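Local coordinates for E2A dna-binding protein (Human adenovirus 5, PDB 2WB0), which binds single-stranded DNA and unwinds the template without ATP during the elongation phase of viral strand-displacement replication, using its capacity to form multimers, at residues C111-M117 with C165-D169; M117-V123 with S159-C165. All blocks are in the same frame, centred on the assembly; numbering follows the deposited sequence.

Contact 1. Residues C111-M117 with C165-D169; sequences CLHGSIM and CCVHD. With ZN (zinc ion), chain B.
A zinc site joins these segments: Cys111 and His113 of 111-117 and Cys166 of 165-169 bind one zinc ion, and Cys182 is the fourth ligand. The metal lies 2.1 Å from His113 ND1 and 2.3 Å from Cys111 SG. Cys166 points its CB away from 111-117, but its SG, anti to the backbone N (chi1 170°), still reaches the zinc. The NH of His168 donates to Cys166 SG, and that of His113 donates weakly to Cys111 SG. These bonds would be expected to temper the charge on the sulfurs. A type I turn, Cys111 to Gly114, brings the first two ligands of this zinc-binding domain to the metal. His168 CD2 lies over one face of the His113 ring, above its centre and 3.4 Å from His113 CE1; the planes meet obliquely at 39°. Trp331 also meets the His113 ring. No direct hydrogen bond crosses between the segments, but two waters do. One takes the NH of Val167, donates to Ile116 O and bonds Ser115 OG. The other joins Ser115 OG to His168 NE2. Ser115 OG also touches Val167 CG1 at 3.6 Å. Further along, Met117 CB packs on Cys165 O at 3.1 Å.

Contact 2. Residues M117-V123 with S159-C165; sequences MINKEHV and SNTDARC
Strand 118-123 pairs antiparallel with 159-165 through hydrogen-bonded pairs Ile118-Cys165, Lys120-Ala163 and His122-Asn160, and a beta bulge shifts the register by one between Lys120 and His122. Lys120 N sits above the carbonyl plane of Ala163, and the return bond from Ala163 N to Lys120 O is weak. His122 N reaches Asn160 O at 2.6 Å. On one face, Asn119 and Arg164 run side by side. The Asn119 amide lies over one face of the guanidinium, offset toward its rim and tilted, the planes 44° apart. Asp162 OD1 holds that guanidinium by a very short salt bridge to Arg164 NH1 (2.5 Å). The opposite face carries Lys120, His122, Ala163 and Cys165. Lys120 bends at chi2 (-106°) and again near its end, which brings its NZ within 3.4 Å of Cys165 SG; NZ also bonds Cys172 O. His122 CB rests on Ala163 CB at 3.7 Å. The His122 ring lies alongside the Asn160 amide, and its ND1 bonds Ser187 OG. Strand 158-165 is the middle of three, between 118-124 and 185-186, with Phe185 of the latter against Ala163, Cys165 and the His122 ring.

Overall arrangement
Contacts 1 and 2 share Met117 and Cys165, where the paired strands of contact 2 run into the zinc-binding loops of contact 1. Both belong to the same zinc-binding domain, and their centres are about 13 Å apart. Each is partly buried, but contact 2 has more exposed residues and lies farther from the centre of the chain. Contact 1 is held by metal ligands, a histidine pair and bridging waters. Contact 2 buries more surface and depends on backbone hydrogen bonds. The two also meet where Lys120 NZ makes a weak bond to Asp169 O and where Val167 packs on Ile118.

Contact 1. Residues C111-M117 with C165-D169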
# COMPACT_ATOMS: atom_id res chain seq x y z
N CYS A 111 4.12 -3.07 14.96
CA CYS A 111 4.51 -2.13 13.92
C CYS A 111 5.45 -2.75 12.92
O CYS A 111 5.68 -3.95 12.94
CB CYS A 111 5.13 -0.86 14.54
SG CYS A 111 6.75 -1.16 15.24
N LEU A 112 5.99 -1.93 12.01
CA LEU A 112 6.89 -2.43 10.96
C LEU A 112 8.20 -3.00 11.49
O LEU A 112 8.79 -3.86 10.85
CB LEU A 112 7.20 -1.31 9.98
CG LEU A 112 6.34 -1.07 8.74
CD1 LEU A 112 5.16 -2.06 8.39
CD2 LEU A 112 6.14 0.40 8.41
N HIS A 113 8.57 -2.60 12.68
CA HIS A 113 9.71 -3.17 13.36
C HIS A 113 9.47 -4.61 13.75
O HIS A 113 10.43 -5.35 14.02
CB HIS A 113 9.97 -2.41 14.61
CG HIS A 113 10.64 -1.11 14.39
ND1 HIS A 113 9.97 0.10 14.40
CD2 HIS A 113 11.95 -0.83 14.18
CE1 HIS A 113 10.84 1.07 14.16
NE2 HIS A 113 12.03 0.53 14.00
N GLY A 114 8.20 -5.00 13.81
CA GLY A 114 7.79 -6.32 14.25
C GLY A 114 7.61 -6.43 15.77
O GLY A 114 7.42 -7.52 16.31
N SER A 115 7.71 -5.31 16.46
CA SER A 115 7.51 -5.25 17.89
C SER A 115 6.15 -4.71 18.24
O SER A 115 5.50 -3.95 17.46
CB SER A 115 8.58 -4.38 18.57
OG SER A 115 8.78 -3.16 17.89
N ILE A 116 5.67 -5.16 19.37
CA ILE A 116 4.40 -4.76 19.77
C ILE A 116 4.34 -3.23 19.94
O ILE A 116 5.34 -2.61 20.36
CB ILE A 116 3.86 -5.53 21.02
CG1 ILE A 116 3.89 -4.76 22.25
CG2 ILE A 116 4.06 -7.03 21.18
CD1 ILE A 116 2.57 -4.39 22.31
N MET A 117 3.17 -2.65 19.62
CA MET A 117 2.91 -1.23 19.77
C MET A 117 2.38 -0.87 21.15
O MET A 117 1.53 -1.55 21.68
CB MET A 117 1.96 -0.69 18.66
CG MET A 117 2.59 -0.89 17.22
SD MET A 117 1.39 -0.37 15.89
CE MET A 117 1.55 1.44 16.01
N CYS A 165 1.40 3.39 19.48
CA CYS A 165 2.59 3.93 18.82
C CYS A 165 3.70 2.86 18.61
O CYS A 165 3.73 1.80 19.28
CB CYS A 165 3.13 5.12 19.66
SG CYS A 165 3.91 4.64 21.25
N CYS A 166 4.61 3.12 17.68
CA CYS A 166 5.83 2.31 17.48
C CYS A 166 6.59 2.34 18.84
O CYS A 166 6.55 3.36 19.50
CB CYS A 166 6.68 2.99 16.43
SG CYS A 166 8.32 2.29 16.31
N VAL A 167 7.22 1.24 19.30
CA VAL A 167 7.85 1.34 20.66
C VAL A 167 8.93 2.43 20.74
O VAL A 167 9.14 3.05 21.82
CB VAL A 167 8.38 -0.03 21.15
CG1 VAL A 167 9.52 -0.52 20.24
CG2 VAL A 167 8.78 0.07 22.59
N HIS A 168 9.55 2.74 19.61
CA HIS A 168 10.62 3.74 19.57
C HIS A 168 10.08 5.14 19.74
O HIS A 168 10.85 6.06 20.01
CB HIS A 168 11.36 3.61 18.27
CG HIS A 168 11.98 2.25 18.10
ND1 HIS A 168 13.24 1.94 18.56
CD2 HIS A 168 11.50 1.12 17.53
CE1 HIS A 168 13.51 0.68 18.29
NE2 HIS A 168 12.47 0.15 17.66
N ASP A 169 8.77 5.27 19.68
CA ASP A 169 8.08 6.53 19.98
C ASP A 169 7.48 6.59 21.35
O ASP A 169 6.72 7.53 21.62
CB ASP A 169 7.02 6.79 18.89
CG ASP A 169 7.65 6.92 17.48
OD1 ASP A 169 8.84 7.38 17.38
OD2 ASP A 169 6.98 6.56 16.47
ZN ZN B . 8.00 0.66 14.65
O HOH W 1 6.82 -1.32 18.36
O HOH W 2 11.48 -2.64 17.92

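Contact 2. Residues M117-V123 with S159-C165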
# COMPACT_ATOMS: atom_id res chain seq x y z
N MET A 117 3.17 -2.65 19.62
CA MET A 117 2.91 -1.23 19.77
C MET A 117 2.38 -0.87 21.15
O MET A 117 1.53 -1.55 21.68
CB MET A 117 1.96 -0.69 18.66
CG MET A 117 2.59 -0.89 17.22
SD MET A 117 1.39 -0.37 15.89
CE MET A 117 1.55 1.44 16.01
N ILE A 118 2.90 0.24 21.70
CA ILE A 118 2.61 0.66 23.05
C ILE A 118 1.33 1.45 23.13
O ILE A 118 1.07 2.30 22.29
CB ILE A 118 3.79 1.48 23.58
CG1 ILE A 118 5.10 0.67 23.51
CG2 ILE A 118 3.49 2.04 25.03
CD1 ILE A 118 5.08 -0.53 24.38
N ASN A 119 0.51 1.24 24.17
CA ASN A 119 -0.71 2.01 24.32
C ASN A 119 -0.40 3.45 24.72
O ASN A 119 0.48 3.67 25.47
CB ASN A 119 -1.61 1.39 25.41
CG ASN A 119 -2.57 0.35 24.84
OD1 ASN A 119 -2.25 -0.84 24.78
ND2 ASN A 119 -3.76 0.81 24.39
N LYS A 120 -1.16 4.42 24.20
CA LYS A 120 -0.99 5.87 24.44
C LYS A 120 -2.39 6.48 24.54
O LYS A 120 -3.32 6.02 23.88
CB LYS A 120 -0.41 6.58 23.21
CG LYS A 120 1.08 6.56 23.02
CD LYS A 120 1.68 7.93 23.35
CE LYS A 120 3.13 7.82 23.78
NZ LYS A 120 4.03 7.78 22.57
N GLU A 121 -2.50 7.56 25.30
CA GLU A 121 -3.69 8.39 25.17
C GLU A 121 -3.45 9.47 24.09
O GLU A 121 -2.38 10.07 24.01
CB GLU A 121 -4.08 8.97 26.52
CG GLU A 121 -4.80 10.30 26.43
CD GLU A 121 -5.69 10.56 27.64
OE1 GLU A 121 -5.48 9.91 28.72
OE2 GLU A 121 -6.64 11.38 27.47
N HIS A 122 -4.42 9.68 23.20
CA HIS A 122 -4.25 10.66 22.14
C HIS A 122 -5.43 11.63 22.17
O HIS A 122 -6.55 11.23 21.88
CB HIS A 122 -4.23 9.95 20.80
CG HIS A 122 -3.98 10.85 19.64
ND1 HIS A 122 -4.52 10.61 18.40
CD2 HIS A 122 -3.29 12.01 19.54
CE1 HIS A 122 -4.10 11.54 17.55
NE2 HIS A 122 -3.38 12.42 18.22
N VAL A 123 -5.17 12.90 22.55
CA VAL A 123 -6.26 13.91 22.63
C VAL A 123 -6.26 14.76 21.37
O VAL A 123 -5.24 15.37 21.04
CB VAL A 123 -6.20 14.78 23.93
CG1 VAL A 123 -6.23 13.91 25.19
CG2 VAL A 123 -4.99 15.66 23.94
N SER A 159 -10.98 12.41 23.14
CA SER A 159 -10.00 11.61 23.89
C SER A 159 -9.89 10.19 23.34
O SER A 159 -10.79 9.37 23.52
CB SER A 159 -10.33 11.55 25.39
OG SER A 159 -10.09 12.79 26.05
N ASN A 160 -8.79 9.89 22.66
CA ASN A 160 -8.60 8.52 22.19
C ASN A 160 -7.69 7.84 23.20
O ASN A 160 -6.46 8.01 23.12
CB ASN A 160 -7.94 8.49 20.80
CG ASN A 160 -8.88 8.89 19.67
OD1 ASN A 160 -10.07 8.66 19.72
ND2 ASN A 160 -8.31 9.45 18.62
N THR A 161 -8.26 7.04 24.11
CA THR A 161 -7.44 6.37 25.14
C THR A 161 -6.90 5.00 24.70
O THR A 161 -6.27 4.27 25.47
CB THR A 161 -8.25 6.16 26.46
OG1 THR A 161 -9.36 5.30 26.19
CG2 THR A 161 -8.72 7.50 26.99
N ASP A 162 -7.15 4.67 23.45
CA ASP A 162 -6.73 3.39 22.93
C ASP A 162 -5.77 3.55 21.72
O ASP A 162 -5.76 2.68 20.83
CB ASP A 162 -7.99 2.60 22.53
CG ASP A 162 -7.68 1.18 22.13
OD1 ASP A 162 -6.76 0.55 22.75
OD2 ASP A 162 -8.36 0.72 21.17
N ALA A 163 -4.98 4.63 21.69
CA ALA A 163 -3.98 4.81 20.62
C ALA A 163 -2.76 3.90 20.81
O ALA A 163 -2.56 3.33 21.89
CB ALA A 163 -3.55 6.29 20.53
N ARG A 164 -2.00 3.69 19.72
CA ARG A 164 -0.88 2.74 19.72
C ARG A 164 0.20 3.44 18.95
O ARG A 164 -0.07 3.96 17.86
CB ARG A 164 -1.24 1.46 18.92
CG ARG A 164 -2.50 0.83 19.48
CD ARG A 164 -2.10 0.00 20.75
NE ARG A 164 -3.09 -1.07 20.92
CZ ARG A 164 -4.28 -0.81 21.42
NH1 ARG A 164 -4.50 0.43 21.76
NH2 ARG A 164 -5.22 -1.75 21.60
N CYS A 165 1.40 3.39 19.48
CA CYS A 165 2.59 3.93 18.82
C CYS A 165 3.70 2.86 18.61
O CYS A 165 3.73 1.80 19.28
CB CYS A 165 3.13 5.12 19.66
SG CYS A 165 3.91 4.64 21.25
O HOH W 3 -0.59 -3.20 20.83